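Local coordinates for glutamine cyclotransferase (Zymomonas mobilis, PDB 3NOL), which catalyses the cyclisation of N-terminal glutamine to pyroglutamate, with release of ammonia, as a bacterial glutaminyl cyclase built on a beta-propeller, at residues Y29-V34 and L214-P219; G47-Y50 and F55-S58; F110-N113 and R118-R121; R149-D152 and T157-R160; G206-N211 and I252-R257. All coordinates share one frame; numbering follows the deposited sequence.

Overall arrangement
The five contacts lie at different points round a beta-propeller. Interactions 2, 3 and 4 follow in series along the chain, and each joins neighbouring strands of a hairpin in its own sheet. Interaction 1 encloses these three along the chain, and interactions 1 and 5 cross, their segments alternating. Interaction 2 is the innermost, beside the calcium ion, its centre about 7 Å from the centre of the chain. Interactions 3 and 4 lie further out, their centres about 19 Å apart. Interactions 1 and 5 touch, with centres about 11 Å apart, and share the sheet in which strand 28-38 runs between 204-209 and 248-256. This sheet joins the beginning of the chain to its end and closes the ring.

Interaction 1: residues Y29-V34 and L214-P219; sequences YDYQIV and LAEAGP
E216 meets Y31 and I33 with the two oxygens of its carboxylate. It has the largest buried area of the three. Y31 OH donates a hydrogen bond to E216 OE2 at 2.8 Å. The hydroxyl meets this oxygen from above the carboxylate plane, 45° out of it, while the oxygen itself lies at the edge of the tyrosine ring. Ring and carboxylate are turned 34° from each other. E216 reaches across because its chain is extended beyond CG (chi2 178°).

I33 slides past E216 in the opposite direction. I33 CD1 lies 3.3 Å from E216 OE1 and also packs on E216 CB at 3.7 Å. E216 OE1 has a polar partner too. A water donates to E216 OE1 at 2.8 Å. The same water accepts from I33 N at 3.0 Å. One carboxylate thus holds a side chain directly and a strand backbone through water.

The contact is at the surface. It ties the 3-10 turn that includes 214-216, in the loop between strands 204-209 and 227-233, to strand 28-38. Y31 also packs on L210 and I213. Strand 248-256 lies alongside, where F250 touches both I33 and A217.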
# COMPACT_ATOMS: atom_id res chain seq x y z
N TYR A 29 15.86 0.34 -10.54
CA TYR A 29 15.04 -0.45 -11.46
C TYR A 29 14.13 0.47 -12.26
O TYR A 29 13.45 1.33 -11.70
CB TYR A 29 14.20 -1.48 -10.69
CG TYR A 29 15.07 -2.52 -10.01
CD1 TYR A 29 15.38 -3.72 -10.64
CD2 TYR A 29 15.62 -2.27 -8.75
CE1 TYR A 29 16.20 -4.66 -10.02
CE2 TYR A 29 16.44 -3.18 -8.12
CZ TYR A 29 16.74 -4.37 -8.76
OH TYR A 29 17.55 -5.26 -8.11
N ASP A 30 14.15 0.28 -13.59
CA ASP A 30 13.21 0.94 -14.47
C ASP A 30 12.01 0.03 -14.70
O ASP A 30 12.10 -1.17 -14.53
CB ASP A 30 13.88 1.29 -15.80
CG ASP A 30 14.89 2.41 -15.64
OD1 ASP A 30 14.50 3.47 -15.11
OD2 ASP A 30 16.06 2.22 -16.03
N TYR A 31 10.89 0.64 -15.06
CA TYR A 31 9.67 -0.11 -15.25
C TYR A 31 9.37 -0.31 -16.76
O TYR A 31 9.82 0.50 -17.61
CB TYR A 31 8.49 0.60 -14.57
CG TYR A 31 8.14 1.89 -15.26
CD1 TYR A 31 8.74 3.10 -14.87
CD2 TYR A 31 7.26 1.90 -16.36
CE1 TYR A 31 8.45 4.29 -15.53
CE2 TYR A 31 6.97 3.09 -17.03
CZ TYR A 31 7.57 4.28 -16.60
OH TYR A 31 7.28 5.44 -17.27
N GLN A 32 8.58 -1.34 -17.04
CA GLN A 32 7.88 -1.53 -18.32
C GLN A 32 6.40 -1.79 -18.00
O GLN A 32 6.09 -2.67 -17.17
CB GLN A 32 8.43 -2.74 -19.09
CG GLN A 32 9.92 -2.70 -19.40
CD GLN A 32 10.77 -3.16 -18.24
OE1 GLN A 32 10.51 -4.22 -17.64
NE2 GLN A 32 11.80 -2.37 -17.91
N ILE A 33 5.53 -1.02 -18.63
CA ILE A 33 4.08 -1.21 -18.46
C ILE A 33 3.62 -2.42 -19.27
O ILE A 33 3.81 -2.45 -20.49
CB ILE A 33 3.27 0.04 -18.88
CG1 ILE A 33 3.62 1.22 -17.97
CG2 ILE A 33 1.77 -0.26 -18.85
CD1 ILE A 33 3.06 2.57 -18.41
N VAL A 34 3.04 -3.39 -18.58
CA VAL A 34 2.46 -4.58 -19.23
C VAL A 34 1.01 -4.32 -19.66
O VAL A 34 0.61 -4.65 -20.79
CB VAL A 34 2.53 -5.83 -18.29
CG1 VAL A 34 1.98 -7.08 -19.03
CG2 VAL A 34 3.95 -6.08 -17.81
N LEU A 214 3.39 8.95 -15.30
CA LEU A 214 2.15 9.71 -15.56
C LEU A 214 1.98 10.12 -17.02
O LEU A 214 0.86 10.29 -17.48
CB LEU A 214 2.04 10.94 -14.66
CG LEU A 214 1.39 10.74 -13.29
CD1 LEU A 214 1.03 12.12 -12.71
CD2 LEU A 214 0.14 9.84 -13.36
N ALA A 215 3.11 10.30 -17.72
CA ALA A 215 3.12 10.63 -19.14
C ALA A 215 2.54 9.49 -20.00
O ALA A 215 2.11 9.71 -21.14
CB ALA A 215 4.55 10.99 -19.59
N GLU A 216 2.50 8.28 -19.43
CA GLU A 216 1.96 7.08 -20.08
C GLU A 216 0.54 6.71 -19.54
O GLU A 216 0.01 5.64 -19.86
CB GLU A 216 2.94 5.90 -19.91
CG GLU A 216 4.29 6.11 -20.65
CD GLU A 216 5.29 4.97 -20.44
OE1 GLU A 216 4.99 3.81 -20.82
OE2 GLU A 216 6.39 5.23 -19.91
N ALA A 217 -0.05 7.59 -18.74
CA ALA A 217 -1.35 7.30 -18.08
C ALA A 217 -2.59 7.72 -18.88
O ALA A 217 -3.73 7.52 -18.41
CB ALA A 217 -1.40 7.95 -16.69
N GLY A 218 -2.39 8.30 -20.07
CA GLY A 218 -3.49 8.95 -20.80
C GLY A 218 -3.90 10.29 -20.18
O GLY A 218 -3.19 10.83 -19.33
N PRO A 219 -5.04 10.85 -20.62
CA PRO A 219 -5.43 12.17 -20.13
C PRO A 219 -5.52 12.19 -18.60
O PRO A 219 -6.10 11.28 -18.01
CB PRO A 219 -6.83 12.39 -20.75
CG PRO A 219 -6.87 11.49 -21.94
CD PRO A 219 -6.03 10.29 -21.57
O HOH W 1 6.33 1.34 -20.36

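Interaction 2: residues G47-Y50 and F55-S58. With CA (calcium ion), chain B.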
# COMPACT_ATOMS: atom_id res chain seq x y z
N GLY A 47 -4.40 2.60 0.90
CA GLY A 47 -4.13 1.19 1.18
C GLY A 47 -4.56 0.43 -0.05
O GLY A 47 -5.55 0.80 -0.71
N PHE A 48 -3.80 -0.59 -0.42
CA PHE A 48 -4.02 -1.25 -1.71
C PHE A 48 -3.37 -2.61 -1.71
O PHE A 48 -2.19 -2.74 -1.44
CB PHE A 48 -3.41 -0.36 -2.84
CG PHE A 48 -3.64 -0.85 -4.23
CD1 PHE A 48 -4.94 -1.04 -4.72
CD2 PHE A 48 -2.56 -0.99 -5.10
CE1 PHE A 48 -5.15 -1.45 -6.06
CE2 PHE A 48 -2.77 -1.39 -6.44
CZ PHE A 48 -4.06 -1.63 -6.92
N PHE A 49 -4.16 -3.65 -1.96
CA PHE A 49 -3.56 -4.98 -2.11
C PHE A 49 -4.39 -5.82 -3.08
O PHE A 49 -5.51 -5.46 -3.42
CB PHE A 49 -3.35 -5.67 -0.73
CG PHE A 49 -4.62 -6.00 0.00
CD1 PHE A 49 -5.10 -5.17 1.01
CD2 PHE A 49 -5.34 -7.16 -0.30
CE1 PHE A 49 -6.25 -5.48 1.70
CE2 PHE A 49 -6.52 -7.48 0.40
CZ PHE A 49 -6.98 -6.63 1.40
N TYR A 50 -3.80 -6.93 -3.50
CA TYR A 50 -4.46 -7.88 -4.38
C TYR A 50 -4.77 -9.13 -3.57
O TYR A 50 -3.94 -9.63 -2.80
CB TYR A 50 -3.50 -8.22 -5.51
CG TYR A 50 -3.97 -9.39 -6.37
CD1 TYR A 50 -3.74 -10.71 -5.98
CD2 TYR A 50 -4.59 -9.14 -7.59
CE1 TYR A 50 -4.14 -11.78 -6.81
CE2 TYR A 50 -4.98 -10.18 -8.42
CZ TYR A 50 -4.76 -11.49 -8.03
OH TYR A 50 -5.17 -12.50 -8.86
N PHE A 55 -8.64 -6.39 -6.55
CA PHE A 55 -7.99 -5.37 -5.73
C PHE A 55 -8.85 -5.08 -4.51
O PHE A 55 -10.10 -5.06 -4.60
CB PHE A 55 -7.85 -4.04 -6.50
CG PHE A 55 -6.88 -4.09 -7.65
CD1 PHE A 55 -5.73 -4.89 -7.59
CD2 PHE A 55 -7.07 -3.27 -8.76
CE1 PHE A 55 -4.83 -4.92 -8.67
CE2 PHE A 55 -6.17 -3.28 -9.84
CZ PHE A 55 -5.06 -4.10 -9.79
N TYR A 56 -8.20 -4.80 -3.39
CA TYR A 56 -8.88 -4.20 -2.23
C TYR A 56 -8.20 -2.86 -1.98
O TYR A 56 -6.97 -2.78 -1.95
CB TYR A 56 -8.78 -5.11 -1.01
CG TYR A 56 -9.73 -6.28 -1.11
CD1 TYR A 56 -10.99 -6.22 -0.50
CD2 TYR A 56 -9.38 -7.43 -1.83
CE1 TYR A 56 -11.89 -7.30 -0.59
CE2 TYR A 56 -10.28 -8.53 -1.92
CZ TYR A 56 -11.52 -8.44 -1.30
OH TYR A 56 -12.40 -9.51 -1.41
N GLU A 57 -9.00 -1.82 -1.85
CA GLU A 57 -8.49 -0.47 -1.74
C GLU A 57 -9.15 0.28 -0.59
O GLU A 57 -10.37 0.22 -0.42
CB GLU A 57 -8.71 0.27 -3.05
CG GLU A 57 -7.87 1.56 -3.21
CD GLU A 57 -8.07 2.25 -4.58
OE1 GLU A 57 -8.71 1.65 -5.48
OE2 GLU A 57 -7.55 3.38 -4.74
N SER A 58 -8.31 0.96 0.18
CA SER A 58 -8.73 1.91 1.19
C SER A 58 -8.57 3.27 0.53
O SER A 58 -7.44 3.64 0.12
CB SER A 58 -7.80 1.83 2.42
OG SER A 58 -8.04 2.89 3.31
CA CA B . -0.05 -2.74 -0.57
O HOH W 2 -1.01 -3.81 1.34
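F48 and F55 pack together on one face of an antiparallel beta hairpin, part of a four-stranded blade of the beta-propeller. Their contact is diagonal, on the face shared with Y50 and E57. The two rings form an edge-to-face pair with centroids 4.7 Å apart and planes at 56°. F48 CZ sits over the centre of the F55 ring. With its CG anti to the backbone N (chi1 -176°), F48 turns its ring along the sheet to reach F55. Y50 meets F55 CE1 at its ring edge.

The opposite face carries F49 and Y56. Here the contact is CH-pi: Y56 CB lies over the F49 ring, 3.6 Å from its centroid. The two rings are nearly parallel but slid apart, so they barely overlap.

The backbone bonds set the register. F49 and Y56 form a hydrogen-bonded pair, with F49 N to Y56 O at 2.9 Å and Y56 N to F49 O at 2.8 Å. S58 N donates to G47 O at 2.9 Å, while the return bond from G47 N to S58 O is weak. A side chain at G47 would come close to S58 CB.

Further out, F240 adds an edge-to-face contact to F55. The carboxylate of E57 is held by T45 and H39. F48 also belongs to the calcium site, with E176, L177, E178 and I230. The strand contributes a backbone oxygen: F48 O binds the calcium at 2.3 Å, and a water binds the same ion at 2.4 Å.

Interaction 3: residues F110-N113 and R118-R121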
# COMPACT_ATOMS: atom_id res chain seq x y z
N PHE A 110 -8.81 -1.44 12.75
CA PHE A 110 -10.01 -2.27 12.70
C PHE A 110 -9.68 -3.59 12.07
O PHE A 110 -8.68 -3.71 11.35
CB PHE A 110 -11.11 -1.58 11.87
CG PHE A 110 -11.56 -0.26 12.45
CD1 PHE A 110 -11.19 0.94 11.84
CD2 PHE A 110 -12.33 -0.23 13.62
CE1 PHE A 110 -11.62 2.17 12.38
CE2 PHE A 110 -12.76 0.98 14.18
CZ PHE A 110 -12.38 2.19 13.57
N VAL A 111 -10.51 -4.59 12.35
CA VAL A 111 -10.44 -5.86 11.66
C VAL A 111 -11.84 -6.16 11.14
O VAL A 111 -12.81 -6.06 11.89
CB VAL A 111 -10.00 -7.03 12.59
CG1 VAL A 111 -9.91 -8.32 11.77
CG2 VAL A 111 -8.65 -6.71 13.30
N TRP A 112 -11.92 -6.48 9.84
CA TRP A 112 -13.18 -6.88 9.20
C TRP A 112 -13.10 -8.30 8.65
O TRP A 112 -12.03 -8.76 8.19
CB TRP A 112 -13.55 -5.89 8.06
CG TRP A 112 -13.58 -4.41 8.42
CD1 TRP A 112 -14.67 -3.70 8.90
CD2 TRP A 112 -12.53 -3.45 8.23
NE1 TRP A 112 -14.33 -2.36 9.05
CE2 TRP A 112 -13.03 -2.19 8.66
CE3 TRP A 112 -11.21 -3.54 7.76
CZ2 TRP A 112 -12.24 -1.02 8.63
CZ3 TRP A 112 -10.42 -2.38 7.73
CH2 TRP A 112 -10.95 -1.12 8.16
N ASN A 113 -14.24 -9.01 8.70
CA ASN A 113 -14.35 -10.26 7.95
C ASN A 113 -14.32 -9.96 6.46
O ASN A 113 -15.01 -9.06 5.99
CB ASN A 113 -15.65 -11.00 8.31
CG ASN A 113 -15.63 -11.61 9.70
OD1 ASN A 113 -16.69 -11.95 10.24
ND2 ASN A 113 -14.46 -11.76 10.29
N ARG A 118 -17.76 -6.97 7.44
CA ARG A 118 -18.36 -6.75 8.75
C ARG A 118 -17.24 -6.50 9.77
O ARG A 118 -16.29 -7.27 9.81
CB ARG A 118 -19.16 -7.99 9.16
CG ARG A 118 -19.83 -7.84 10.51
CD ARG A 118 -20.80 -8.99 10.79
NE ARG A 118 -20.10 -10.25 11.03
CZ ARG A 118 -19.52 -10.58 12.19
NH1 ARG A 118 -19.56 -9.75 13.22
NH2 ARG A 118 -18.89 -11.75 12.31
N GLN A 119 -17.36 -5.45 10.57
CA GLN A 119 -16.33 -5.15 11.58
C GLN A 119 -16.43 -6.14 12.73
O GLN A 119 -17.54 -6.39 13.27
CB GLN A 119 -16.44 -3.70 12.09
CG GLN A 119 -15.53 -3.39 13.28
CD GLN A 119 -15.67 -1.94 13.75
OE1 GLN A 119 -16.05 -1.07 12.98
NE2 GLN A 119 -15.37 -1.70 15.02
N VAL A 120 -15.29 -6.73 13.10
CA VAL A 120 -15.23 -7.71 14.20
C VAL A 120 -14.34 -7.29 15.40
O VAL A 120 -14.45 -7.85 16.49
CB VAL A 120 -14.85 -9.13 13.71
CG1 VAL A 120 -15.95 -9.68 12.78
CG2 VAL A 120 -13.45 -9.14 13.03
N ARG A 121 -13.48 -6.30 15.19
CA ARG A 121 -12.54 -5.88 16.23
C ARG A 121 -12.04 -4.46 15.96
O ARG A 121 -11.99 -4.02 14.80
CB ARG A 121 -11.36 -6.86 16.26
CG ARG A 121 -10.33 -6.65 17.35
CD ARG A 121 -9.28 -7.74 17.23
NE ARG A 121 -8.25 -7.62 18.27
CZ ARG A 121 -7.19 -8.42 18.36
NH1 ARG A 121 -7.00 -9.40 17.49
NH2 ARG A 121 -6.31 -8.24 19.35
O HOH W 3 -15.73 -0.15 10.42
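V111 faces both V120 and R121, which makes a classic beta bulge in the hairpin of strands 108-113 and 119-124. Backbone hydrogen bonds define it. V111 O accepts from V120 N at 2.8 Å, in the carbonyl plane, and more weakly from R121 N. V111 N donates to R121 O at 2.9 Å. Past the bulge, N113 N donates to R118 O at 2.9 Å.

Apolar contacts surround them. V111 and R121 lie side by side, with their CB atoms 3.9 Å apart. V111 CG1 meets V120 CG2 at 3.8 Å. W112 CD1 comes within 3.5 Å of Q119 CA, and the indole is turned 89° from the side-chain amide of Q119.

A water joins two polar ends across the contact. It lies in the indole plane, accepts from W112 NE1 at 3.0 Å and donates to Q119 OE1 at 2.7 Å. R121 bonds outside: with CG anti to the backbone N (chi1 -175°) and the chain extended to NE, its NH1 reaches E154 O and a glycerol probably from crystallisation.

The chemistry is mostly backbone bonding. This implies that V111 O absorbs the extra residue of the bulge by receiving two N-H groups, one weakly.

Interaction 4: residues R149-D152 and T157-R160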
# COMPACT_ATOMS: atom_id res chain seq x y z
N ARG A 149 7.13 -1.51 11.92
CA ARG A 149 6.77 -2.39 13.04
C ARG A 149 6.16 -3.66 12.51
O ARG A 149 5.27 -3.62 11.63
CB ARG A 149 5.77 -1.69 13.95
CG ARG A 149 6.39 -0.62 14.80
CD ARG A 149 5.28 0.18 15.47
NE ARG A 149 4.83 1.33 14.68
CZ ARG A 149 3.78 2.09 14.98
NH1 ARG A 149 3.49 3.14 14.23
NH2 ARG A 149 3.01 1.81 16.04
N PHE A 150 6.65 -4.77 13.05
CA PHE A 150 6.12 -6.10 12.74
C PHE A 150 5.17 -6.46 13.87
O PHE A 150 5.62 -6.59 15.02
CB PHE A 150 7.24 -7.14 12.67
CG PHE A 150 8.18 -6.95 11.52
CD1 PHE A 150 8.16 -7.85 10.44
CD2 PHE A 150 9.10 -5.90 11.51
CE1 PHE A 150 9.04 -7.69 9.36
CE2 PHE A 150 9.98 -5.72 10.43
CZ PHE A 150 9.96 -6.62 9.36
N LEU A 151 3.89 -6.64 13.53
CA LEU A 151 2.86 -6.97 14.51
C LEU A 151 2.60 -8.46 14.61
O LEU A 151 2.49 -9.14 13.58
CB LEU A 151 1.55 -6.24 14.21
CG LEU A 151 1.55 -4.72 13.94
CD1 LEU A 151 0.13 -4.18 13.74
CD2 LEU A 151 2.28 -3.91 15.01
N ASP A 152 2.48 -8.97 15.84
CA ASP A 152 1.94 -10.30 16.06
C ASP A 152 0.48 -10.23 15.59
O ASP A 152 -0.23 -9.33 15.99
CB ASP A 152 1.95 -10.67 17.54
CG ASP A 152 1.36 -12.03 17.78
OD1 ASP A 152 0.15 -12.13 18.03
OD2 ASP A 152 2.11 -13.01 17.66
N THR A 157 0.16 -6.32 18.33
CA THR A 157 1.12 -5.47 19.00
C THR A 157 2.49 -5.74 18.37
O THR A 157 2.72 -6.85 17.89
CB THR A 157 1.15 -5.74 20.52
OG1 THR A 157 1.52 -7.11 20.76
CG2 THR A 157 -0.24 -5.45 21.13
N PRO A 158 3.39 -4.74 18.41
CA PRO A 158 4.70 -4.91 17.79
C PRO A 158 5.62 -5.90 18.53
O PRO A 158 5.82 -5.81 19.74
CB PRO A 158 5.29 -3.48 17.75
CG PRO A 158 4.38 -2.60 18.55
CD PRO A 158 3.21 -3.41 19.05
N VAL A 159 6.16 -6.86 17.79
CA VAL A 159 7.13 -7.81 18.37
C VAL A 159 8.54 -7.61 17.81
O VAL A 159 9.51 -8.18 18.35
CB VAL A 159 6.67 -9.27 18.17
CG1 VAL A 159 5.39 -9.56 18.98
CG2 VAL A 159 6.46 -9.59 16.68
N ARG A 160 8.65 -6.86 16.70
CA ARG A 160 9.94 -6.42 16.14
C ARG A 160 9.78 -5.01 15.57
O ARG A 160 8.74 -4.65 15.02
CB ARG A 160 10.45 -7.33 15.03
CG ARG A 160 11.90 -7.78 15.24
CD ARG A 160 12.89 -7.55 14.07
NE ARG A 160 12.42 -8.08 12.79
CZ ARG A 160 13.10 -8.04 11.64
NH1 ARG A 160 14.32 -7.52 11.55
NH2 ARG A 160 12.53 -8.54 10.56
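F150 and R160 lie side by side and point the same way, with the guanidinium of R160 stacked on one face of the F150 ring. The planes are 28° apart, so the stack is somewhat splayed. R160 CZ is 4.4 Å from the F150 ring centroid and 25° off the ring normal, which makes a cation-pi contact. The closest approach is R160 NH2 to F150 CZ, at 3.4 Å. Bends at chi2 and chi3 of R160 (chi3 -53°) bring the guanidinium over the ring face. R160 NH2 also bonds to P199 O, so a second partner holds the group. An alanine at F150 is likely to leave the R160 guanidinium without its stacking surface and freer to turn.

The two residues are paired in the hairpin of strands 147-151 and 158-166, at a classic beta bulge where V159 and R160 both face F150. F150 N donates to R160 O at 2.9 Å. F150 O accepts from V159 N at 2.8 Å, nearly along the C=O axis, and only weakly from R160 N. Beyond the bulge, D152 N donates to T157 O at 3.0 Å.

The remaining side chains make smaller contacts. L151 sends CD2 against the proline ring, 4.1 Å from P158 CB. D152 CB touches V159 CG1 at 3.9 Å, while D152 OD1 accepts from the backbone N atoms of E154 and S155 in the turn. R149 points off to a salt bridge with D143, and its NH2 bonds to D126 O.

Interaction 5: residues G206-N211 and I252-R257; sequences GIIDLN and ITLTQR
D209 and R257 form the polar part of this contact, a salt bridge near the surface. R257 NH2 donates to D209 OD2 at 3.0 Å, with an N-H...O angle of 161°. The oxygen lies at the edge of the guanidinium, in its plane, while the carboxylate plane is turned 53° from it. A water completes the link, donating to D209 OD2 at 2.8 Å and accepting from R257 NH1 at 2.9 Å. R257 NH2 has a second acid partner in D30.

The other oxygen of D209 faces its own chain. D209 OD1 accepts from N211 N at 3.0 Å, an Asx turn, and from N211 ND2 at 2.9 Å. The two donors come from opposite faces of the carboxylate plane, which should limit its rotation. With an alanine here instead of D209, R257 is likely to lose one of its two acid partners, and N211 N and N211 ND2 their shared acceptor.

Apolar contacts involve the buried I208, L210 and I252, with L254. I208 and L254 cross at about a right angle, and I208 CD1 meets L254 CD1 at 3.7 Å. L210 CD2 touches I252 CD1 at 4.0 Å. I252 holds CG1 between its backbone N and carbonyl carbon (chi1 59°), and CD1 extends from there to L210.

The two strands are not paired directly. Strand 28-38 lies between 204-209 and 248-256. By backbone, Y29 bonds to I207 and D209, D30 to T255 and Q32 to T253. L239 of strand 238-243 packs on I252 and L254, and I194 of strand 193-197 on I208 and L210.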
# COMPACT_ATOMS: atom_id res chain seq x y z
N GLY A 206 17.30 -1.70 -3.15
CA GLY A 206 16.98 -1.31 -4.51
C GLY A 206 15.95 -0.20 -4.54
O GLY A 206 15.19 -0.01 -3.56
N ILE A 207 15.95 0.53 -5.64
CA ILE A 207 15.05 1.64 -5.80
C ILE A 207 14.40 1.53 -7.17
O ILE A 207 15.08 1.48 -8.21
CB ILE A 207 15.77 3.02 -5.66
CG1 ILE A 207 16.44 3.16 -4.28
CG2 ILE A 207 14.75 4.16 -5.90
CD1 ILE A 207 17.62 4.16 -4.25
N ILE A 208 13.07 1.49 -7.14
CA ILE A 208 12.26 1.51 -8.36
C ILE A 208 11.89 2.95 -8.71
O ILE A 208 11.25 3.65 -7.93
CB ILE A 208 10.99 0.67 -8.17
CG1 ILE A 208 11.38 -0.80 -7.87
CG2 ILE A 208 10.06 0.80 -9.39
CD1 ILE A 208 10.31 -1.55 -7.07
N ASP A 209 12.32 3.38 -9.89
CA ASP A 209 12.11 4.77 -10.32
C ASP A 209 10.90 4.83 -11.26
O ASP A 209 10.99 4.41 -12.43
CB ASP A 209 13.38 5.27 -11.03
CG ASP A 209 13.29 6.75 -11.43
OD1 ASP A 209 12.25 7.39 -11.21
OD2 ASP A 209 14.31 7.27 -11.97
N LEU A 210 9.78 5.33 -10.76
CA LEU A 210 8.57 5.53 -11.57
C LEU A 210 8.37 6.95 -12.12
O LEU A 210 7.30 7.28 -12.60
CB LEU A 210 7.30 5.07 -10.82
CG LEU A 210 7.32 3.59 -10.39
CD1 LEU A 210 6.00 3.18 -9.73
CD2 LEU A 210 7.68 2.64 -11.54
N ASN A 211 9.40 7.80 -12.04
CA ASN A 211 9.29 9.13 -12.63
C ASN A 211 8.95 9.01 -14.11
O ASN A 211 9.50 8.16 -14.81
CB ASN A 211 10.56 9.94 -12.40
CG ASN A 211 10.60 10.54 -11.01
OD1 ASN A 211 9.87 11.49 -10.73
ND2 ASN A 211 11.45 10.00 -10.14
N ILE A 252 3.25 -3.62 -13.96
CA ILE A 252 4.62 -3.33 -14.43
C ILE A 252 5.59 -4.47 -14.19
O ILE A 252 5.48 -5.22 -13.22
CB ILE A 252 5.23 -2.05 -13.76
CG1 ILE A 252 5.29 -2.19 -12.22
CG2 ILE A 252 4.50 -0.80 -14.21
CD1 ILE A 252 6.14 -1.06 -11.55
N THR A 253 6.57 -4.59 -15.09
CA THR A 253 7.76 -5.41 -14.82
C THR A 253 8.95 -4.48 -14.52
O THR A 253 8.88 -3.27 -14.79
CB THR A 253 8.07 -6.38 -15.99
OG1 THR A 253 8.23 -5.64 -17.19
CG2 THR A 253 6.92 -7.43 -16.17
N LEU A 254 10.00 -5.04 -13.92
CA LEU A 254 11.18 -4.27 -13.50
C LEU A 254 12.42 -4.80 -14.19
O LEU A 254 12.58 -6.01 -14.35
CB LEU A 254 11.38 -4.39 -11.98
CG LEU A 254 10.22 -3.91 -11.14
CD1 LEU A 254 10.57 -4.16 -9.67
CD2 LEU A 254 9.95 -2.44 -11.44
N THR A 255 13.30 -3.87 -14.59
CA THR A 255 14.63 -4.23 -15.08
C THR A 255 15.67 -3.34 -14.43
O THR A 255 15.47 -2.12 -14.33
CB THR A 255 14.76 -4.09 -16.61
OG1 THR A 255 14.40 -2.77 -17.02
CG2 THR A 255 13.85 -5.11 -17.32
N GLN A 256 16.78 -3.94 -14.03
CA GLN A 256 17.84 -3.17 -13.39
C GLN A 256 18.47 -2.23 -14.40
O GLN A 256 18.84 -2.64 -15.51
CB GLN A 256 18.90 -4.08 -12.74
CG GLN A 256 19.96 -3.27 -11.98
CD GLN A 256 21.06 -4.11 -11.36
OE1 GLN A 256 20.90 -5.30 -11.12
NE2 GLN A 256 22.19 -3.47 -11.09
N ARG A 257 18.57 -0.97 -14.02
CA ARG A 257 19.18 0.05 -14.87
C ARG A 257 20.72 -0.10 -14.93
O ARG A 257 21.36 -0.49 -13.94
CB ARG A 257 18.80 1.44 -14.37
CG ARG A 257 19.38 2.61 -15.18
CD ARG A 257 19.12 3.93 -14.48
NE ARG A 257 17.69 4.21 -14.38
CZ ARG A 257 17.16 5.26 -13.75
NH1 ARG A 257 17.95 6.14 -13.13
NH2 ARG A 257 15.85 5.42 -13.73
O HOH W 4 16.84 7.41 -10.79